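Local coordinates for protein CTP:phosphocholine Cytidylyltransferase (Streptococcus pneumoniae, PDB 1JYK) that catalyses transfer of a cytidylyl group from CTP to phosphocholine, yielding CDP-choline and pyrophosphate, at residues Phe108-Leu118 / Lys192-Ala200. Sequence-based numbering, arbitrary orientation.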
loop_
_atom_site.group_PDB
_atom_site.type_symbol
_atom_site.label_atom_id
_atom_site.label_comp_id
_atom_site.label_asym_id
_atom_site.label_seq_id
_atom_site.Cartn_x
_atom_site.Cartn_y
_atom_site.Cartn_z
ATOM N N PHE A 108 -8.484 3.696 6.079
ATOM C CA PHE A 108 -9.060 4.753 5.242
ATOM C C PHE A 108 -8.518 6.063 5.825
ATOM O O PHE A 108 -8.158 6.999 5.107
ATOM C CB PHE A 108 -10.597 4.753 5.365
ATOM C CG PHE A 108 -11.246 6.108 5.115
ATOM C CD1 PHE A 108 -11.351 7.056 6.131
ATOM C CD2 PHE A 108 -11.761 6.426 3.866
ATOM C CE1 PHE A 108 -11.961 8.303 5.896
ATOM C CE2 PHE A 108 -12.373 7.669 3.622
ATOM C CZ PHE A 108 -12.471 8.606 4.639
ATOM N N TYR A 109 -8.463 6.104 7.152
ATOM C CA TYR A 109 -8.007 7.286 7.865
ATOM C C TYR A 109 -6.520 7.580 7.658
ATOM O O TYR A 109 -6.097 8.736 7.693
ATOM C CB TYR A 109 -8.329 7.141 9.356
ATOM C CG TYR A 109 -8.155 8.423 10.123
ATOM C CD1 TYR A 109 -8.937 9.546 9.842
ATOM C CD2 TYR A 109 -7.165 8.534 11.095
ATOM C CE1 TYR A 109 -8.729 10.754 10.515
ATOM C CE2 TYR A 109 -6.946 9.731 11.771
ATOM C CZ TYR A 109 -7.728 10.836 11.479
ATOM O OH TYR A 109 -7.496 12.017 12.148
ATOM N N SER A 110 -5.725 6.539 7.444
ATOM C CA SER A 110 -4.306 6.736 7.201
ATOM C C SER A 110 -4.156 7.547 5.920
ATOM O O SER A 110 -3.361 8.481 5.847
ATOM C CB SER A 110 -3.611 5.391 7.052
ATOM O OG SER A 110 -3.363 4.819 8.324
ATOM N N LEU A 111 -4.928 7.188 4.900
ATOM C CA LEU A 111 -4.873 7.917 3.645
ATOM C C LEU A 111 -5.551 9.282 3.796
ATOM O O LEU A 111 -5.141 10.251 3.152
ATOM C CB LEU A 111 -5.545 7.121 2.522
ATOM C CG LEU A 111 -5.396 7.720 1.116
ATOM C CD1 LEU A 111 -3.925 7.905 0.768
ATOM C CD2 LEU A 111 -6.061 6.805 0.107
ATOM N N TYR A 112 -6.586 9.361 4.634
ATOM C CA TYR A 112 -7.277 10.637 4.851
ATOM C C TYR A 112 -6.287 11.720 5.291
ATOM O O TYR A 112 -6.315 12.847 4.786
ATOM C CB TYR A 112 -8.368 10.508 5.921
ATOM C CG TYR A 112 -9.054 11.829 6.188
ATOM C CD1 TYR A 112 -10.057 12.296 5.335
ATOM C CD2 TYR A 112 -8.636 12.662 7.227
ATOM C CE1 TYR A 112 -10.627 13.563 5.498
ATOM C CE2 TYR A 112 -9.197 13.937 7.404
ATOM C CZ TYR A 112 -10.191 14.382 6.529
ATOM O OH TYR A 112 -10.743 15.646 6.669
ATOM N N LEU A 113 -5.407 11.358 6.226
ATOM C CA LEU A 113 -4.409 12.280 6.763
ATOM C C LEU A 113 -3.489 12.896 5.708
ATOM O O LEU A 113 -2.935 13.969 5.925
ATOM C CB LEU A 113 -3.578 11.573 7.836
ATOM C CG LEU A 113 -4.381 11.182 9.082
ATOM C CD1 LEU A 113 -3.599 10.178 9.915
ATOM C CD2 LEU A 113 -4.695 12.429 9.897
ATOM N N VAL A 114 -3.327 12.232 4.568
ATOM C CA VAL A 114 -2.474 12.762 3.504
ATOM C C VAL A 114 -3.220 12.816 2.174
ATOM O O VAL A 114 -2.609 12.785 1.105
ATOM C CB VAL A 114 -1.189 11.897 3.327
ATOM C CG1 VAL A 114 -0.291 12.048 4.544
ATOM C CG2 VAL A 114 -1.561 10.431 3.125
ATOM N N LYS A 115 -4.544 12.930 2.245
ATOM C CA LYS A 115 -5.362 12.947 1.042
ATOM C C LYS A 115 -4.928 13.943 -0.019
ATOM O O LYS A 115 -4.995 13.647 -1.212
ATOM C CB LYS A 115 -6.835 13.179 1.399
ATOM C CG LYS A 115 -7.160 14.555 1.962
ATOM C CD LYS A 115 -8.537 14.534 2.615
ATOM C CE LYS A 115 -8.917 15.896 3.172
ATOM N NZ LYS A 115 -9.513 16.754 2.122
ATOM N N GLU A 116 -4.469 15.115 0.395
ATOM C CA GLU A 116 -4.061 16.111 -0.586
ATOM C C GLU A 116 -2.731 15.768 -1.264
ATOM O O GLU A 116 -2.297 16.458 -2.182
ATOM C CB GLU A 116 -3.997 17.495 0.069
ATOM C CG GLU A 116 -5.293 17.900 0.810
ATOM C CD GLU A 116 -6.559 17.848 -0.063
ATOM O OE1 GLU A 116 -6.462 18.037 -1.294
ATOM O OE2 GLU A 116 -7.661 17.621 0.483
ATOM N N GLU A 117 -2.097 14.688 -0.822
ATOM C CA GLU A 117 -0.825 14.251 -1.393
ATOM C C GLU A 117 -1.027 13.079 -2.349
ATOM O O GLU A 117 -0.076 12.601 -2.963
ATOM C CB GLU A 117 0.121 13.812 -0.277
ATOM C CG GLU A 117 0.337 14.858 0.794
ATOM C CD GLU A 117 1.489 15.788 0.465
ATOM O OE1 GLU A 117 2.098 15.634 -0.617
ATOM O OE2 GLU A 117 1.793 16.672 1.292
ATOM N N LEU A 118 -2.266 12.619 -2.474
ATOM C CA LEU A 118 -2.562 11.475 -3.324
ATOM C C LEU A 118 -2.202 11.622 -4.801
ATOM O O LEU A 118 -1.725 10.666 -5.423
ATOM C CB LEU A 118 -4.039 11.097 -3.194
ATOM C CG LEU A 118 -4.436 9.746 -3.803
ATOM C CD1 LEU A 118 -3.565 8.622 -3.246
ATOM C CD2 LEU A 118 -5.898 9.487 -3.493
ATOM N N LYS A 192 -10.847 12.874 -7.760
ATOM C CA LYS A 192 -12.140 12.230 -7.558
ATOM C C LYS A 192 -12.136 11.459 -6.247
ATOM O O LYS A 192 -13.090 11.524 -5.477
ATOM C CB LYS A 192 -12.451 11.275 -8.715
ATOM C CG LYS A 192 -12.736 11.983 -10.029
ATOM C CD LYS A 192 -13.339 11.032 -11.047
ATOM C CE LYS A 192 -14.453 11.705 -11.824
ATOM N NZ LYS A 192 -14.837 10.913 -13.021
ATOM N N ILE A 193 -11.061 10.723 -5.995
ATOM C CA ILE A 193 -10.966 9.943 -4.771
ATOM C C ILE A 193 -10.997 10.832 -3.513
ATOM O O ILE A 193 -11.589 10.453 -2.502
ATOM C CB ILE A 193 -9.686 9.073 -4.779
ATOM C CG1 ILE A 193 -9.864 7.927 -5.775
ATOM C CG2 ILE A 193 -9.399 8.514 -3.384
ATOM C CD1 ILE A 193 -8.557 7.260 -6.194
ATOM N N VAL A 194 -10.377 12.009 -3.571
ATOM C CA VAL A 194 -10.370 12.889 -2.403
ATOM C C VAL A 194 -11.796 13.346 -2.093
ATOM O O VAL A 194 -12.191 13.440 -0.929
ATOM C CB VAL A 194 -9.460 14.127 -2.612
ATOM C CG1 VAL A 194 -9.682 15.136 -1.487
ATOM C CG2 VAL A 194 -7.991 13.697 -2.645
ATOM N N SER A 195 -12.569 13.620 -3.136
ATOM C CA SER A 195 -13.946 14.043 -2.937
ATOM C C SER A 195 -14.736 12.903 -2.282
ATOM O O SER A 195 -15.589 13.138 -1.419
ATOM C CB SER A 195 -14.572 14.446 -4.275
ATOM O OG SER A 195 -14.995 13.308 -5.003
ATOM N N PHE A 196 -14.446 11.668 -2.684
ATOM C CA PHE A 196 -15.119 10.505 -2.108
ATOM C C PHE A 196 -14.678 10.351 -0.655
ATOM O O PHE A 196 -15.468 9.964 0.213
ATOM C CB PHE A 196 -14.757 9.225 -2.873
ATOM C CG PHE A 196 -15.139 9.251 -4.324
ATOM C CD1 PHE A 196 -14.397 8.535 -5.259
ATOM C CD2 PHE A 196 -16.234 9.994 -4.763
ATOM C CE1 PHE A 196 -14.736 8.558 -6.614
ATOM C CE2 PHE A 196 -16.581 10.025 -6.113
ATOM C CZ PHE A 196 -15.829 9.306 -7.041
ATOM N N ILE A 197 -13.409 10.653 -0.400
ATOM C CA ILE A 197 -12.853 10.555 0.944
ATOM C C ILE A 197 -13.520 11.590 1.849
ATOM O O ILE A 197 -13.952 11.265 2.958
ATOM C CB ILE A 197 -11.322 10.797 0.933
ATOM C CG1 ILE A 197 -10.604 9.548 0.401
ATOM C CG2 ILE A 197 -10.841 11.171 2.334
ATOM C CD1 ILE A 197 -9.123 9.750 0.121
ATOM N N ASP A 198 -13.598 12.828 1.363
ATOM C CA ASP A 198 -14.212 13.914 2.128
ATOM C C ASP A 198 -15.625 13.512 2.506
ATOM O O ASP A 198 -16.009 13.583 3.670
ATOM C CB ASP A 198 -14.270 15.198 1.303
ATOM C CG ASP A 198 -12.908 15.836 1.113
ATOM O OD1 ASP A 198 -12.770 16.642 0.173
ATOM O OD2 ASP A 198 -11.981 15.535 1.894
ATOM N N LYS A 199 -16.389 13.076 1.510
ATOM C CA LYS A 199 -17.774 12.659 1.724
ATOM C C LYS A 199 -17.918 11.536 2.742
ATOM O O LYS A 199 -18.790 11.590 3.605
ATOM C CB LYS A 199 -18.414 12.227 0.397
ATOM C CG LYS A 199 -19.855 11.724 0.526
ATOM C CD LYS A 199 -20.352 11.121 -0.786
ATOM C CE LYS A 199 -20.722 12.204 -1.803
ATOM N NZ LYS A 199 -21.723 11.730 -2.806
ATOM N N ALA A 200 -17.071 10.513 2.646
ATOM C CA ALA A 200 -17.149 9.396 3.577
ATOM C C ALA A 200 -16.810 9.817 5.003
ATOM O O ALA A 200 -17.483 9.415 5.957
ATOM C CB ALA A 200 -16.213 8.277 3.127
#
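Phe108 pushes its ring against Ile197 where two helices of the nucleotidyltransferase fold meet: helix 108-112 and the 192-200 part of helix 187-201, whose N-to-C directions differ by 118°. With CG roughly anti to the backbone N (chi1 153°), the Phe108 ring extends to the backbone of 192-200: CZ lies 3.5 Å from Ile197 O, the oxygen meeting the ring at its edge, while CE2 reaches Ala200 CB. Met214 of helix 213-216 also touches Phe108, Ile197 and Ala200. One turn on, Leu111 CD2 makes a looser contact with Ile197 CD1, and Tyr112 brings the edge of its ring to Ile197, CD1 only 3.3 Å from CG2. Ile197 thus meets Phe108, Leu111 and Tyr112 of helix 108-112. A type I beta turn spans Tyr112 to Lys115. Lys115 O abuts Val194 CG2 at 3.3 Å, and the lysine chain runs out past Ile197 CG2, bending at chi4 (85°) to set its amine between two carboxylates. Asp198 OD2 receives Lys115 NZ on its syn lone pair at 2.8 Å. Glu116 OE2 takes Lys115 NZ nearly end-on at 2.6 Å; the shared positive charge probably eases the proximity of the two acids. Leu118 packs CD2 against Ile193 CG2 at 3.6 Å.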